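Local coordinates for protein fervidolysin (PDB 1R6V) that degrades keratin into peptides as a calcium-binding, subtilisin-like serine protease and lets its bacterium grow on native feathers, at residues E448-V453 with F541-D546; M470-G475 with H492-T497; T73-Y78 with G522-A527. The protein carries 1 engineered substitution. All coordinates share one frame; numbering follows the deposited sequence.

Contact 1 (E448-V453 with F541-D546)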
loop_
_atom_site.group_PDB
_atom_site.type_symbol
_atom_site.label_atom_id
_atom_site.label_comp_id
_atom_site.label_asym_id
_atom_site.label_seq_id
_atom_site.Cartn_x
_atom_site.Cartn_y
_atom_site.Cartn_z
ATOM N N GLU A 448 17.946 -7.042 1.050
ATOM C CA GLU A 448 16.814 -7.462 1.861
ATOM C C GLU A 448 15.979 -6.261 2.262
ATOM O O GLU A 448 14.750 -6.335 2.304
ATOM C CB GLU A 448 17.307 -8.207 3.104
ATOM C CG GLU A 448 17.766 -9.609 2.768
ATOM C CD GLU A 448 18.425 -10.309 3.930
ATOM O OE1 GLU A 448 17.862 -10.271 5.044
ATOM O OE2 GLU A 448 19.502 -10.907 3.718
ATOM N N GLU A 449 16.654 -5.152 2.546
ATOM C CA GLU A 449 15.960 -3.938 2.935
ATOM C C GLU A 449 16.797 -2.678 2.812
ATOM O O GLU A 449 17.971 -2.648 3.185
ATOM C CB GLU A 449 15.444 -4.037 4.377
ATOM C CG GLU A 449 14.684 -2.781 4.812
ATOM C CD GLU A 449 13.593 -3.073 5.825
ATOM O OE1 GLU A 449 12.529 -3.599 5.429
ATOM O OE2 GLU A 449 13.808 -2.791 7.017
ATOM N N PHE A 450 16.175 -1.643 2.261
ATOM C CA PHE A 450 16.795 -0.328 2.140
ATOM C C PHE A 450 15.811 0.605 2.845
ATOM O O PHE A 450 14.605 0.466 2.667
ATOM C CB PHE A 450 16.924 0.096 0.671
ATOM C CG PHE A 450 17.423 1.497 0.499
ATOM C CD1 PHE A 450 18.708 1.846 0.914
ATOM C CD2 PHE A 450 16.589 2.483 -0.038
ATOM C CE1 PHE A 450 19.159 3.162 0.804
ATOM C CE2 PHE A 450 17.021 3.800 -0.156
ATOM C CZ PHE A 450 18.308 4.148 0.264
ATOM N N GLN A 451 16.309 1.530 3.655
ATOM C CA GLN A 451 15.396 2.461 4.327
ATOM C C GLN A 451 15.822 3.894 4.121
ATOM O O GLN A 451 17.011 4.184 3.989
ATOM C CB GLN A 451 15.351 2.203 5.832
ATOM C CG GLN A 451 14.763 0.865 6.244
ATOM C CD GLN A 451 14.597 0.748 7.751
ATOM O OE1 GLN A 451 15.332 1.374 8.516
ATOM N NE2 GLN A 451 13.635 -0.062 8.183
ATOM N N VAL A 452 14.842 4.793 4.067
ATOM C CA VAL A 452 15.122 6.217 3.973
ATOM C C VAL A 452 14.472 6.736 5.256
ATOM O O VAL A 452 13.287 6.505 5.497
ATOM C CB VAL A 452 14.499 6.886 2.711
ATOM C CG1 VAL A 452 14.755 8.402 2.746
ATOM C CG2 VAL A 452 15.144 6.302 1.433
ATOM N N VAL A 453 15.272 7.377 6.098
ATOM C CA VAL A 453 14.795 7.907 7.372
ATOM C C VAL A 453 14.850 9.428 7.309
ATOM O O VAL A 453 15.932 9.999 7.203
ATOM C CB VAL A 453 15.687 7.436 8.541
ATOM C CG1 VAL A 453 15.054 7.833 9.871
ATOM C CG2 VAL A 453 15.890 5.917 8.478
ATOM N N PHE A 541 22.638 7.993 -5.932
ATOM C CA PHE A 541 22.837 7.358 -4.637
ATOM C C PHE A 541 22.933 5.855 -4.879
ATOM O O PHE A 541 22.107 5.287 -5.582
ATOM C CB PHE A 541 21.667 7.638 -3.685
ATOM C CG PHE A 541 21.882 7.092 -2.303
ATOM C CD1 PHE A 541 22.560 7.839 -1.337
ATOM C CD2 PHE A 541 21.440 5.818 -1.973
ATOM C CE1 PHE A 541 22.789 7.315 -0.065
ATOM C CE2 PHE A 541 21.665 5.290 -0.713
ATOM C CZ PHE A 541 22.342 6.039 0.248
ATOM N N GLY A 542 23.940 5.226 -4.289
ATOM C CA GLY A 542 24.127 3.797 -4.480
ATOM C C GLY A 542 23.532 2.952 -3.371
ATOM O O GLY A 542 23.870 3.105 -2.200
ATOM N N VAL A 543 22.631 2.057 -3.747
ATOM C CA VAL A 543 22.005 1.168 -2.779
ATOM C C VAL A 543 22.673 -0.195 -2.911
ATOM O O VAL A 543 22.869 -0.675 -4.018
ATOM C CB VAL A 543 20.490 1.049 -3.054
ATOM C CG1 VAL A 543 19.884 -0.074 -2.200
ATOM C CG2 VAL A 543 19.815 2.383 -2.726
ATOM N N SER A 544 23.037 -0.804 -1.785
ATOM C CA SER A 544 23.691 -2.115 -1.801
ATOM C C SER A 544 23.726 -2.661 -0.384
ATOM O O SER A 544 23.304 -1.996 0.543
ATOM C CB SER A 544 25.126 -1.971 -2.302
ATOM O OG SER A 544 25.923 -1.340 -1.310
ATOM N N PRO A 545 24.240 -3.883 -0.197
ATOM C CA PRO A 545 24.279 -4.406 1.170
ATOM C C PRO A 545 25.180 -3.587 2.098
ATOM O O PRO A 545 25.106 -3.721 3.317
ATOM C CB PRO A 545 24.753 -5.852 0.976
ATOM C CG PRO A 545 25.481 -5.823 -0.319
ATOM C CD PRO A 545 24.657 -4.898 -1.174
ATOM N N ASP A 546 26.015 -2.731 1.515
ATOM C CA ASP A 546 26.928 -1.874 2.278
ATOM C C ASP A 546 26.344 -0.482 2.476
ATOM O O ASP A 546 26.917 0.346 3.180
ATOM C CB ASP A 546 28.259 -1.730 1.545
ATOM C CG ASP A 546 28.968 -3.043 1.373
ATOM O OD1 ASP A 546 29.625 -3.222 0.328
ATOM O OD2 ASP A 546 28.876 -3.889 2.288
#
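Val543 sets one methyl of its fork over the ring of Phe450: CG2 lies 3.7 Å from the ring centroid and only 12° off the ring normal, a well-centred CH-pi contact. With CG1 anti to the backbone N (chi1 170°) and CG2 beside that N, both methyls are turned to the same face of the ring, CG2 over the centre and CG1 out past the CD1-CG rim.

The aromatic pair is of another kind. Phe450 and Phe541 approach from opposite directions and meet rim to rim, with Phe450 CE1 3.6 Å from Phe541 CE2. The planes are inclined at 48° and the centroids stand 5.8 Å apart, so neither ring covers the other.

All of this is apolar, with no hydrogen bond across the two segments; the contact joins the two sheets of the Ig-like sandwich face to face. Strand 446-455, which carries Phe450, runs between 487-494 and 549-553, while 535-543 is an outermost strand of the facing sheet. Met470 of strand 466-471 and Ile500 of strand 496-505 also pack on Phe450, and Leu550 of strand 549-553 touches both phenylalanines.

Contact 2 (M470-G475 with H492-T497)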
loop_
_atom_site.group_PDB
_atom_site.type_symbol
_atom_site.label_atom_id
_atom_site.label_comp_id
_atom_site.label_asym_id
_atom_site.label_seq_id
_atom_site.Cartn_x
_atom_site.Cartn_y
_atom_site.Cartn_z
ATOM N N MET A 470 12.335 6.652 -5.562
ATOM C CA MET A 470 13.652 6.181 -6.014
ATOM C C MET A 470 13.523 6.026 -7.519
ATOM O O MET A 470 12.865 5.115 -7.998
ATOM C CB MET A 470 14.009 4.842 -5.351
ATOM C CG MET A 470 13.961 4.883 -3.818
ATOM S SD MET A 470 14.343 3.299 -2.984
ATOM C CE MET A 470 16.158 3.050 -3.544
ATOM N N MET A 471 14.155 6.933 -8.255
ATOM C CA MET A 471 14.050 6.943 -9.702
ATOM C C MET A 471 15.365 6.633 -10.401
ATOM O O MET A 471 16.443 6.808 -9.832
ATOM C CB MET A 471 13.553 8.323 -10.147
ATOM C CG MET A 471 12.420 8.881 -9.281
ATOM S SD MET A 471 11.789 10.533 -9.824
ATOM C CE MET A 471 10.536 9.969 -10.948
ATOM N N ARG A 472 15.255 6.169 -11.633
ATOM C CA ARG A 472 16.424 5.858 -12.453
ATOM C C ARG A 472 15.974 5.757 -13.901
ATOM O O ARG A 472 14.800 5.528 -14.173
ATOM C CB ARG A 472 17.076 4.559 -11.989
ATOM C CG ARG A 472 16.098 3.444 -11.705
ATOM C CD ARG A 472 16.832 2.201 -11.252
ATOM N NE ARG A 472 15.912 1.134 -10.887
ATOM C CZ ARG A 472 16.292 -0.105 -10.609
ATOM N NH1 ARG A 472 17.578 -0.430 -10.661
ATOM N NH2 ARG A 472 15.386 -1.010 -10.271
ATOM N N ASP A 473 16.916 5.940 -14.822
ATOM C CA ASP A 473 16.636 5.911 -16.258
ATOM C C ASP A 473 16.032 4.608 -16.747
ATOM O O ASP A 473 15.161 4.603 -17.620
ATOM C CB ASP A 473 17.922 6.182 -17.044
ATOM C CG ASP A 473 18.423 7.594 -16.869
ATOM O OD1 ASP A 473 19.488 7.911 -17.435
ATOM O OD2 ASP A 473 17.754 8.386 -16.171
ATOM N N ASN A 474 16.517 3.500 -16.204
ATOM C CA ASN A 474 16.003 2.196 -16.583
ATOM C C ASN A 474 15.816 1.350 -15.337
ATOM O O ASN A 474 16.376 1.644 -14.285
ATOM C CB ASN A 474 16.941 1.497 -17.588
ATOM C CG ASN A 474 18.359 1.309 -17.060
ATOM O OD1 ASN A 474 19.201 0.689 -17.725
ATOM N ND2 ASN A 474 18.633 1.841 -15.872
ATOM N N GLY A 475 15.020 0.299 -15.451
ATOM C CA GLY A 475 14.785 -0.534 -14.292
ATOM C C GLY A 475 13.595 0.017 -13.536
ATOM O O GLY A 475 13.099 1.103 -13.831
ATOM N N HIS A 492 13.442 -5.942 -0.243
ATOM C CA HIS A 492 13.761 -6.747 -1.405
ATOM C C HIS A 492 13.762 -6.030 -2.738
ATOM O O HIS A 492 13.313 -6.577 -3.729
ATOM C CB HIS A 492 12.797 -7.932 -1.414
ATOM C CG HIS A 492 12.941 -8.787 -0.197
ATOM N ND1 HIS A 492 13.943 -9.726 -0.077
ATOM C CD2 HIS A 492 12.319 -8.742 1.004
ATOM C CE1 HIS A 492 13.940 -10.213 1.152
ATOM N NE2 HIS A 492 12.966 -9.630 1.827
ATOM N N ILE A 493 14.309 -4.820 -2.751
ATOM C CA ILE A 493 14.413 -4.045 -3.971
ATOM C C ILE A 493 15.799 -4.275 -4.595
ATOM O O ILE A 493 16.692 -4.862 -3.977
ATOM C CB ILE A 493 14.240 -2.512 -3.728
ATOM C CG1 ILE A 493 15.347 -1.972 -2.816
ATOM C CG2 ILE A 493 12.856 -2.234 -3.113
ATOM C CD1 ILE A 493 15.462 -0.428 -2.863
ATOM N N ASP A 494 15.958 -3.815 -5.830
ATOM C CA ASP A 494 17.236 -3.938 -6.538
ATOM C C ASP A 494 18.359 -3.135 -5.879
ATOM O O ASP A 494 18.140 -2.039 -5.339
ATOM C CB ASP A 494 17.151 -3.371 -7.968
ATOM C CG ASP A 494 16.364 -4.228 -8.917
ATOM O OD1 ASP A 494 16.029 -5.383 -8.571
ATOM O OD2 ASP A 494 16.096 -3.734 -10.047
ATOM N N SER A 495 19.574 -3.665 -5.961
ATOM C CA SER A 495 20.717 -2.899 -5.489
ATOM C C SER A 495 21.064 -2.077 -6.749
ATOM O O SER A 495 20.613 -2.408 -7.845
ATOM C CB SER A 495 21.876 -3.817 -5.116
ATOM O OG SER A 495 22.209 -4.671 -6.197
ATOM N N GLY A 496 21.843 -1.017 -6.602
ATOM C CA GLY A 496 22.199 -0.210 -7.754
ATOM C C GLY A 496 22.136 1.283 -7.492
ATOM O O GLY A 496 21.963 1.730 -6.356
ATOM N N THR A 497 22.247 2.059 -8.561
ATOM C CA THR A 497 22.244 3.514 -8.469
ATOM C C THR A 497 20.878 4.125 -8.760
ATOM O O THR A 497 20.233 3.804 -9.764
ATOM C CB THR A 497 23.288 4.103 -9.453
ATOM O OG1 THR A 497 24.576 3.514 -9.196
ATOM C CG2 THR A 497 23.376 5.607 -9.298
HETATM O O HOH W 1 19.917 1.749 -11.426
#
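Arg472, just past the end of strand 466-471, and Asp494, where strand 487-494 ends just before strand 496-505 begins, form a salt bridge at one end of the Ig-like beta-sandwich. Arg472 has the largest buried surface of the contact. Its CG stands between the backbone N and the carbonyl carbon (chi1 44°), and from there the chain runs extended to NE, carrying the guanidinium across to Asp494. NH2 then meets Asp494 OD2 at 2.8 Å, nearly straight at 168°.

The bond is in plane for one partner and tilted for the other. OD2 lies close to the guanidinium plane, at its edge, whereas NH2 reaches OD2 on its anti side and out of the carboxylate plane; the two planes stand 69° apart. OD1 is bridged by Arg407 of helix 403-413, within the peptidase S8 range, so the carboxylate also links the sandwich to the catalytic domain. Shared by two arginines, this buried group would probably be helped to stay ionised. NE of Arg472 is tied to Ser476 O, fixing the guanidinium from its own side of the contact, and CA of Gly475 lies over one face, toward the rim.

Ile493 brings in the apolar part. Its CD1 and the CE of Met470 reach toward each other tip to tip, 3.6 Å apart, with SD a little farther off at 3.9 Å. Phe450 of strand 446-455 packs on Ile493, so this pair belongs to the sandwich interior while the charges lie at its end. Thr497 takes part through its backbone: a water accepts from Arg472 NH1 at 3.3 Å and donates to Thr497 O at 2.7 Å.

Contact 3 (T73-Y78 with G522-A527)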
loop_
_atom_site.group_PDB
_atom_site.type_symbol
_atom_site.label_atom_id
_atom_site.label_comp_id
_atom_site.label_asym_id
_atom_site.label_seq_id
_atom_site.Cartn_x
_atom_site.Cartn_y
_atom_site.Cartn_z
ATOM N N THR A 73 -19.102 8.871 10.826
ATOM C CA THR A 73 -18.326 8.712 9.599
ATOM C C THR A 73 -16.847 8.719 9.955
ATOM O O THR A 73 -16.465 9.100 11.058
ATOM C CB THR A 73 -18.561 9.869 8.603
ATOM O OG1 THR A 73 -18.048 11.082 9.164
ATOM C CG2 THR A 73 -20.050 10.051 8.318
ATOM N N VAL A 74 -16.013 8.308 9.008
ATOM C CA VAL A 74 -14.581 8.300 9.248
ATOM C C VAL A 74 -14.137 9.723 9.568
ATOM O O VAL A 74 -13.368 9.944 10.503
ATOM C CB VAL A 74 -13.819 7.789 8.007
ATOM C CG1 VAL A 74 -12.316 7.929 8.222
ATOM C CG2 VAL A 74 -14.199 6.330 7.726
ATOM N N LYS A 75 -14.634 10.690 8.803
ATOM C CA LYS A 75 -14.253 12.084 9.016
ATOM C C LYS A 75 -14.597 12.523 10.433
ATOM O O LYS A 75 -13.803 13.178 11.108
ATOM C CB LYS A 75 -14.949 12.985 7.990
ATOM C CG LYS A 75 -14.382 14.396 7.918
ATOM C CD LYS A 75 -15.113 15.190 6.842
ATOM C CE LYS A 75 -14.731 16.656 6.866
ATOM N NZ LYS A 75 -13.274 16.845 6.619
ATOM N N GLN A 76 -15.781 12.148 10.899
ATOM C CA GLN A 76 -16.181 12.502 12.252
ATOM C C GLN A 76 -15.287 11.806 13.282
ATOM O O GLN A 76 -14.980 12.371 14.337
ATOM C CB GLN A 76 -17.646 12.119 12.478
ATOM C CG GLN A 76 -18.618 12.901 11.615
ATOM C CD GLN A 76 -20.050 12.461 11.831
ATOM O OE1 GLN A 76 -20.326 11.275 11.983
ATOM N NE2 GLN A 76 -20.972 13.420 11.832
ATOM N N ALA A 77 -14.870 10.573 12.989
ATOM C CA ALA A 77 -13.985 9.853 13.910
ATOM C C ALA A 77 -12.645 10.587 13.973
ATOM O O ALA A 77 -12.032 10.713 15.037
ATOM C CB ALA A 77 -13.775 8.391 13.437
ATOM N N TYR A 78 -12.169 11.053 12.824
ATOM C CA TYR A 78 -10.920 11.807 12.812
ATOM C C TYR A 78 -11.080 13.048 13.714
ATOM O O TYR A 78 -10.178 13.390 14.470
ATOM C CB TYR A 78 -10.586 12.278 11.398
ATOM C CG TYR A 78 -9.918 11.271 10.490
ATOM C CD1 TYR A 78 -9.978 9.896 10.749
ATOM C CD2 TYR A 78 -9.235 11.700 9.359
ATOM C CE1 TYR A 78 -9.357 8.970 9.884
ATOM C CE2 TYR A 78 -8.618 10.793 8.491
ATOM C CZ TYR A 78 -8.677 9.432 8.757
ATOM O OH TYR A 78 -8.035 8.539 7.899
ATOM N N GLY A 522 -9.165 20.584 7.962
ATOM C CA GLY A 522 -9.816 19.824 9.011
ATOM C C GLY A 522 -8.843 19.557 10.137
ATOM O O GLY A 522 -9.241 19.267 11.268
ATOM N N GLY A 523 -7.558 19.683 9.831
ATOM C CA GLY A 523 -6.529 19.418 10.820
ATOM C C GLY A 523 -6.196 17.929 10.818
ATOM O O GLY A 523 -5.894 17.344 11.857
ATOM N N TYR A 524 -6.242 17.309 9.642
ATOM C CA TYR A 524 -5.957 15.869 9.540
ATOM C C TYR A 524 -4.550 15.562 9.022
ATOM O O TYR A 524 -3.922 14.581 9.435
ATOM C CB TYR A 524 -6.969 15.196 8.619
ATOM C CG TYR A 524 -8.405 15.551 8.920
ATOM C CD1 TYR A 524 -8.909 15.469 10.215
ATOM C CD2 TYR A 524 -9.251 15.989 7.907
ATOM C CE1 TYR A 524 -10.232 15.824 10.493
ATOM C CE2 TYR A 524 -10.569 16.343 8.167
ATOM C CZ TYR A 524 -11.053 16.261 9.460
ATOM O OH TYR A 524 -12.359 16.626 9.711
ATOM N N ALA A 525 -4.070 16.386 8.101
ATOM C CA ALA A 525 -2.741 16.196 7.528
ATOM C C ALA A 525 -1.660 16.607 8.516
ATOM O O ALA A 525 -1.927 17.283 9.501
ATOM C CB ALA A 525 -2.606 16.998 6.236
ATOM N N ILE A 526 -0.430 16.186 8.257
ATOM C CA ILE A 526 0.666 16.536 9.139
ATOM C C ILE A 526 0.956 18.027 9.008
ATOM O O ILE A 526 1.182 18.711 10.004
ATOM C CB ILE A 526 1.928 15.770 8.763
ATOM C CG1 ILE A 526 1.740 14.281 9.074
ATOM C CG2 ILE A 526 3.119 16.343 9.503
ATOM C CD1 ILE A 526 1.475 13.982 10.549
ATOM N N ALA A 527 0.971 18.500 7.764
ATOM C CA ALA A 527 1.237 19.898 7.459
ATOM C C ALA A 527 -0.027 20.490 6.862
ATOM O O ALA A 527 -0.737 19.824 6.107
ATOM C CB ALA A 527 2.389 20.009 6.456
#
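Tyr78 turns the edge of its ring toward the face of Tyr524, and this T-shaped (edge-to-face) pair is the close-packed half of the contact. The planes are inclined at 67° and the centroids are 5.6 Å apart. CD2 of Tyr78 comes in over the face near CD1 and CG, while CB of Tyr78 lies 3.7 Å from Tyr524 CE1. With CG anti to its carbonyl carbon (chi1 -48°), the ring of Tyr524 folds back over its own chain, and the carbonyl carbon of Gly522 sits over the ring centre. Both tyrosines are buried; beyond the pair, the hydroxyl of Tyr78 is hydrogen-bonded to Gly22 O.

The solvent side belongs to Lys75, an exposed residue on the first turn of helix 74-81, which Thr73 and Gln76 close with a capping box. The Lys75 chain crosses Tyr524 at about a right angle, CG coming 3.5 Å from OH, and a bend at the last torsion (chi4 61°) brings NZ round to the ring edge. There NZ lies in the ring plane, 3.2 Å from OH in a long hydrogen bond and equally close to CE2. The stronger partner of this hydroxyl is Asp79 OD1, on the same helix.

A leucine in place of Tyr524 would probably leave Lys75 and Asp79 without the hydroxyl they share and the edge of Tyr78 without an aromatic face. Aromatic packing inside and a charged rim outside thus fasten the propeptide helix to a loop of the Ig-like domain.

Contacts 1 and 2 are neighbours within the Ig-like domain, their centres 11 Å apart, and along the chain contact 2 is nested inside the loop that contact 1 closes. They touch through side-chain packing and probable backbone hydrogen bonds, which join strand 446-455 to 487-494 in one sheet and 535-543 to 496-505 in the other. Contact 3 lies about 33 Å from contact 1 and 35 Å from contact 2, centre to centre; along the chain it crosses contact 1 and encloses contact 2. It links the propeptide to the loop between strands 496-505 and 535-543, so the domain whose two sheets contacts 1 and 2 join also holds the propeptide across 443 intervening residues.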